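Local coordinates for protein putative dehydrogenase (Pseudomonas fluorescens, PDB 6UUG) that acts as the methanesulfinate monooxygenase MsuC, the oxygenase of a two-component flavin-dependent system in bacterial sulfur assimilation, at residues 32-46 with 60-72. Residues are numbered along the deposited sequence; the frame is centred on the assembly and turned at random.
Sequences PLQTARQLAAEFALT and ERDALRDSGLLAL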
loop_
_atom_site.group_PDB
_atom_site.type_symbol
_atom_site.label_atom_id
_atom_site.label_comp_id
_atom_site.label_asym_id
_atom_site.label_seq_id
_atom_site.Cartn_x
_atom_site.Cartn_y
_atom_site.Cartn_z
ATOM N N PRO A 32 -9.032 18.420 -34.420
ATOM C CA PRO A 32 -8.193 18.996 -33.351
ATOM C C PRO A 32 -7.319 17.975 -32.642
ATOM O O PRO A 32 -6.162 18.289 -32.328
ATOM C CB PRO A 32 -9.225 19.629 -32.403
ATOM C CG PRO A 32 -10.369 19.980 -33.307
ATOM C CD PRO A 32 -10.437 18.849 -34.304
ATOM N N LEU A 33 -7.829 16.765 -32.372
ATOM C CA LEU A 33 -6.995 15.750 -31.736
ATOM C C LEU A 33 -5.819 15.375 -32.626
ATOM O O LEU A 33 -4.685 15.272 -32.151
ATOM C CB LEU A 33 -7.818 14.506 -31.389
ATOM C CG LEU A 33 -7.032 13.403 -30.674
ATOM C CD1 LEU A 33 -6.535 13.920 -29.346
ATOM C CD2 LEU A 33 -7.853 12.124 -30.474
ATOM N N GLN A 34 -6.071 15.164 -33.924
ATOM C CA GLN A 34 -4.975 14.861 -34.841
ATOM C C GLN A 34 -3.957 15.996 -34.881
ATOM O O GLN A 34 -2.748 15.751 -34.887
ATOM C CB GLN A 34 -5.528 14.566 -36.241
ATOM C CG GLN A 34 -6.376 13.287 -36.300
ATOM C CD GLN A 34 -7.364 13.250 -37.477
ATOM O OE1 GLN A 34 -7.435 14.181 -38.283
ATOM N NE2 GLN A 34 -8.137 12.165 -37.566
ATOM N N THR A 35 -4.430 17.245 -34.919
ATOM C CA THR A 35 -3.519 18.388 -34.888
ATOM C C THR A 35 -2.695 18.402 -33.605
ATOM O O THR A 35 -1.482 18.645 -33.638
ATOM C CB THR A 35 -4.306 19.691 -35.022
ATOM O OG1 THR A 35 -4.972 19.728 -36.292
ATOM C CG2 THR A 35 -3.391 20.891 -34.898
ATOM N N ALA A 36 -3.342 18.158 -32.466
ATOM C CA ALA A 36 -2.620 18.115 -31.195
ATOM C C ALA A 36 -1.587 16.996 -31.174
ATOM O O ALA A 36 -0.471 17.189 -30.678
ATOM C CB ALA A 36 -3.612 17.960 -30.037
ATOM N N ARG A 37 -1.932 15.817 -31.708
ATOM C CA ARG A 37 -0.998 14.696 -31.654
ATOM C C ARG A 37 0.215 14.958 -32.539
ATOM O O ARG A 37 1.340 14.570 -32.201
ATOM C CB ARG A 37 -1.696 13.397 -32.057
ATOM C CG ARG A 37 -2.730 12.916 -31.051
ATOM C CD ARG A 37 -3.791 12.021 -31.688
ATOM N NE ARG A 37 -3.377 10.626 -31.785
ATOM N N GLN A 38 -0.004 15.626 -33.671
ATOM C CA GLN A 38 1.093 16.040 -34.534
ATOM C C GLN A 38 2.000 17.039 -33.826
ATOM O O GLN A 38 3.226 16.919 -33.873
ATOM C CB GLN A 38 0.505 16.621 -35.818
ATOM C CG GLN A 38 1.462 17.199 -36.813
ATOM C CD GLN A 38 0.728 17.598 -38.075
ATOM O OE1 GLN A 38 0.471 16.762 -38.941
ATOM N NE2 GLN A 38 0.345 18.867 -38.166
ATOM N N LEU A 39 1.404 18.044 -33.172
ATOM C CA LEU A 39 2.180 19.002 -32.393
ATOM C C LEU A 39 2.932 18.308 -31.268
ATOM O O LEU A 39 4.104 18.611 -31.008
ATOM C CB LEU A 39 1.262 20.073 -31.796
ATOM C CG LEU A 39 0.733 21.224 -32.635
ATOM C CD1 LEU A 39 -0.217 22.037 -31.779
ATOM C CD2 LEU A 39 1.895 22.076 -33.107
ATOM N N ALA A 40 2.247 17.404 -30.558
ATOM C CA ALA A 40 2.877 16.671 -29.464
ATOM C C ALA A 40 4.128 15.940 -29.937
ATOM O O ALA A 40 5.141 15.909 -29.231
ATOM C CB ALA A 40 1.872 15.689 -28.857
ATOM N N ALA A 41 4.074 15.342 -31.130
ATOM C CA ALA A 41 5.255 14.680 -31.681
ATOM C C ALA A 41 6.411 15.664 -31.856
ATOM O O ALA A 41 7.566 15.343 -31.541
ATOM C CB ALA A 41 4.904 14.010 -33.011
ATOM N N GLU A 42 6.121 16.868 -32.357
ATOM C CA GLU A 42 7.162 17.882 -32.493
ATOM C C GLU A 42 7.656 18.344 -31.128
ATOM O O GLU A 42 8.867 18.506 -30.923
ATOM C CB GLU A 42 6.643 19.072 -33.309
ATOM C CG GLU A 42 6.268 18.725 -34.737
ATOM N N PHE A 43 6.736 18.553 -30.178
ATOM C CA PHE A 43 7.147 18.943 -28.833
ATOM C C PHE A 43 8.057 17.889 -28.212
ATOM O O PHE A 43 9.028 18.226 -27.526
ATOM C CB PHE A 43 5.923 19.168 -27.939
ATOM C CG PHE A 43 5.061 20.338 -28.341
ATOM C CD1 PHE A 43 5.546 21.335 -29.182
ATOM C CD2 PHE A 43 3.767 20.445 -27.858
ATOM C CE1 PHE A 43 4.754 22.401 -29.541
ATOM C CE2 PHE A 43 2.963 21.514 -28.221
ATOM C CZ PHE A 43 3.456 22.492 -29.056
ATOM N N ALA A 44 7.762 16.606 -28.448
ATOM C CA ALA A 44 8.523 15.536 -27.807
ATOM C C ALA A 44 9.995 15.577 -28.194
ATOM O O ALA A 44 10.848 15.116 -27.429
ATOM C CB ALA A 44 7.933 14.172 -28.166
ATOM N N LEU A 45 10.312 16.133 -29.365
ATOM C CA LEU A 45 11.694 16.147 -29.830
ATOM C C LEU A 45 12.594 17.011 -28.954
ATOM O O LEU A 45 13.788 16.715 -28.821
ATOM C CB LEU A 45 11.744 16.625 -31.276
ATOM C CG LEU A 45 11.029 15.729 -32.287
ATOM C CD1 LEU A 45 11.133 16.338 -33.673
ATOM C CD2 LEU A 45 11.618 14.336 -32.275
ATOM N N THR A 46 12.055 18.072 -28.354
ATOM C CA THR A 46 12.826 18.982 -27.515
ATOM C C THR A 46 12.397 18.971 -26.052
ATOM O O THR A 46 12.910 19.774 -25.269
ATOM C CB THR A 46 12.714 20.414 -28.053
ATOM O OG1 THR A 46 11.343 20.836 -27.991
ATOM C CG2 THR A 46 13.184 20.490 -29.498
ATOM N N GLU A 60 7.225 26.870 -28.860
ATOM C CA GLU A 60 6.082 25.973 -28.716
ATOM C C GLU A 60 4.782 26.756 -28.562
ATOM O O GLU A 60 3.740 26.348 -29.085
ATOM C CB GLU A 60 6.300 25.036 -27.524
ATOM C CG GLU A 60 7.422 24.013 -27.712
ATOM C CD GLU A 60 8.818 24.637 -27.796
ATOM O OE1 GLU A 60 9.069 25.663 -27.120
ATOM O OE2 GLU A 60 9.662 24.101 -28.553
ATOM N N ARG A 61 4.824 27.880 -27.847
ATOM C CA ARG A 61 3.632 28.707 -27.705
ATOM C C ARG A 61 3.221 29.304 -29.045
ATOM O O ARG A 61 2.027 29.383 -29.355
ATOM C CB ARG A 61 3.873 29.803 -26.664
ATOM C CG ARG A 61 4.092 29.269 -25.237
ATOM C CD ARG A 61 4.517 30.366 -24.265
ATOM N NE ARG A 61 3.491 31.392 -24.150
ATOM C CZ ARG A 61 2.498 31.369 -23.266
ATOM N NH1 ARG A 61 2.392 30.369 -22.387
ATOM N NH2 ARG A 61 1.605 32.349 -23.261
ATOM N N ASP A 62 4.197 29.713 -29.869
ATOM C CA ASP A 62 3.855 30.202 -31.205
ATOM C C ASP A 62 3.276 29.085 -32.070
ATOM O O ASP A 62 2.371 29.323 -32.879
ATOM C CB ASP A 62 5.084 30.817 -31.884
ATOM C CG ASP A 62 5.451 32.185 -31.318
ATOM O OD1 ASP A 62 4.600 32.821 -30.654
ATOM O OD2 ASP A 62 6.601 32.620 -31.546
ATOM N N ALA A 63 3.787 27.861 -31.916
ATOM C CA ALA A 63 3.219 26.728 -32.639
ATOM C C ALA A 63 1.760 26.501 -32.259
ATOM O O ALA A 63 0.946 26.118 -33.105
ATOM C CB ALA A 63 4.047 25.470 -32.378
ATOM N N LEU A 64 1.414 26.719 -30.987
ATOM C CA LEU A 64 0.010 26.684 -30.581
ATOM C C LEU A 64 -0.786 27.806 -31.240
ATOM O O LEU A 64 -1.909 27.582 -31.712
ATOM C CB LEU A 64 -0.100 26.770 -29.053
ATOM C CG LEU A 64 0.365 25.528 -28.287
ATOM C CD1 LEU A 64 0.321 25.800 -26.781
ATOM C CD2 LEU A 64 -0.505 24.345 -28.626
ATOM N N ARG A 65 -0.226 29.017 -31.284
ATOM C CA ARG A 65 -0.897 30.126 -31.965
ATOM C C ARG A 65 -1.241 29.770 -33.406
ATOM O O ARG A 65 -2.380 29.955 -33.852
ATOM C CB ARG A 65 -0.021 31.378 -31.923
ATOM C CG ARG A 65 0.017 32.067 -30.581
ATOM C CD ARG A 65 0.923 33.281 -30.605
ATOM N NE ARG A 65 0.782 34.020 -29.358
ATOM C CZ ARG A 65 1.573 33.875 -28.299
ATOM N NH1 ARG A 65 2.609 33.045 -28.335
ATOM N NH2 ARG A 65 1.335 34.584 -27.203
ATOM N N ASP A 66 -0.274 29.217 -34.141
ATOM C CA ASP A 66 -0.481 28.898 -35.549
ATOM C C ASP A 66 -1.404 27.702 -35.760
ATOM O O ASP A 66 -1.987 27.574 -36.838
ATOM C CB ASP A 66 0.873 28.651 -36.214
ATOM C CG ASP A 66 1.752 29.892 -36.215
ATOM O OD1 ASP A 66 1.206 31.007 -36.049
ATOM O OD2 ASP A 66 2.982 29.754 -36.381
ATOM N N SER A 67 -1.565 26.837 -34.752
ATOM C CA SER A 67 -2.343 25.607 -34.912
ATOM C C SER A 67 -3.843 25.846 -35.000
ATOM O O SER A 67 -4.569 24.971 -35.488
ATOM C CB SER A 67 -2.078 24.664 -33.736
ATOM O OG SER A 67 -2.655 25.196 -32.547
ATOM N N GLY A 68 -4.325 26.984 -34.513
ATOM C CA GLY A 68 -5.741 27.209 -34.344
ATOM C C GLY A 68 -6.312 26.744 -33.020
ATOM O O GLY A 68 -7.441 27.123 -32.683
ATOM N N LEU A 69 -5.569 25.945 -32.253
ATOM C CA LEU A 69 -6.156 25.317 -31.074
ATOM C C LEU A 69 -6.400 26.294 -29.926
ATOM O O LEU A 69 -7.069 25.919 -28.956
ATOM C CB LEU A 69 -5.279 24.150 -30.600
ATOM C CG LEU A 69 -5.098 22.982 -31.581
ATOM C CD1 LEU A 69 -4.031 21.984 -31.090
ATOM C CD2 LEU A 69 -6.407 22.253 -31.853
ATOM N N LEU A 70 -5.892 27.528 -29.990
ATOM C CA LEU A 70 -6.279 28.486 -28.954
ATOM C C LEU A 70 -7.749 28.875 -29.047
ATOM O O LEU A 70 -8.289 29.449 -28.095
ATOM C CB LEU A 70 -5.403 29.734 -29.006
ATOM C CG LEU A 70 -3.922 29.547 -28.675
ATOM C CD1 LEU A 70 -3.209 30.895 -28.667
ATOM C CD2 LEU A 70 -3.718 28.824 -27.327
ATOM N N ALA A 71 -8.416 28.552 -30.152
ATOM C CA ALA A 71 -9.844 28.791 -30.305
ATOM C C ALA A 71 -10.656 27.508 -30.148
ATOM O O ALA A 71 -11.832 27.474 -30.517
ATOM C CB ALA A 71 -10.130 29.439 -31.668
ATOM N N LEU A 72 -10.047 26.456 -29.592
ATOM C CA LEU A 72 -10.705 25.152 -29.545
ATOM C C LEU A 72 -12.022 25.212 -28.776
ATOM O O LEU A 72 -13.027 24.622 -29.198
ATOM C CB LEU A 72 -9.759 24.123 -28.915
ATOM C CG LEU A 72 -10.240 22.674 -28.823
ATOM C CD1 LEU A 72 -10.600 22.170 -30.216
ATOM C CD2 LEU A 72 -9.140 21.784 -28.212
HETATM O O HOH W 1 9.245 22.257 -30.046
#
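L39 and L69 meet tip to tip, CD1 to CD1 at 3.9 Å, in the apolar seam between segments 32-46 and 60-72. The same L39 methyl rests on S67 CB at 3.8 Å and on L64 CD2, while its other branch, CD2, turns to A63 CB. L69 divides its branches likewise: CD1 also reaches T35 CG2 and A36, whereas CD2 lies 3.9 Å from P32 CB. P32 CB further packs on L72 CD1 at 3.6 Å. At the other end, F43 and E60 run past each other in opposite directions, with E60 CG 3.6 Å from F43 CD1; A63 CB and L64 CD2 approach the ring edge. A bend at chi2 (67°) carries the E60 carboxylate beyond the ring toward T46, whose OG1 is hydrogen-bonded to R50 NE.

Behind these contacts, S67 OG sits between its backbone N and carbonyl carbon (chi1 70°), which lets it donate to L64 O at 2.6 Å. It also accepts from L69 N at 3.0 Å, an ST turn joining S67 to L69 across G68, where the chain leaves helical angles with positive phi.

Helices 32-46 and 60-67 run nearly antiparallel (166°), their axes 11.3 Å apart at closest approach, as a hairpin within the N-terminal helical domain of the acyl-CoA dehydrogenase fold. A36 and L64 also touch helix 85-96, F43 and L69 helix 100-119, while backbone bonds join A71 and L72 to L81 and A83.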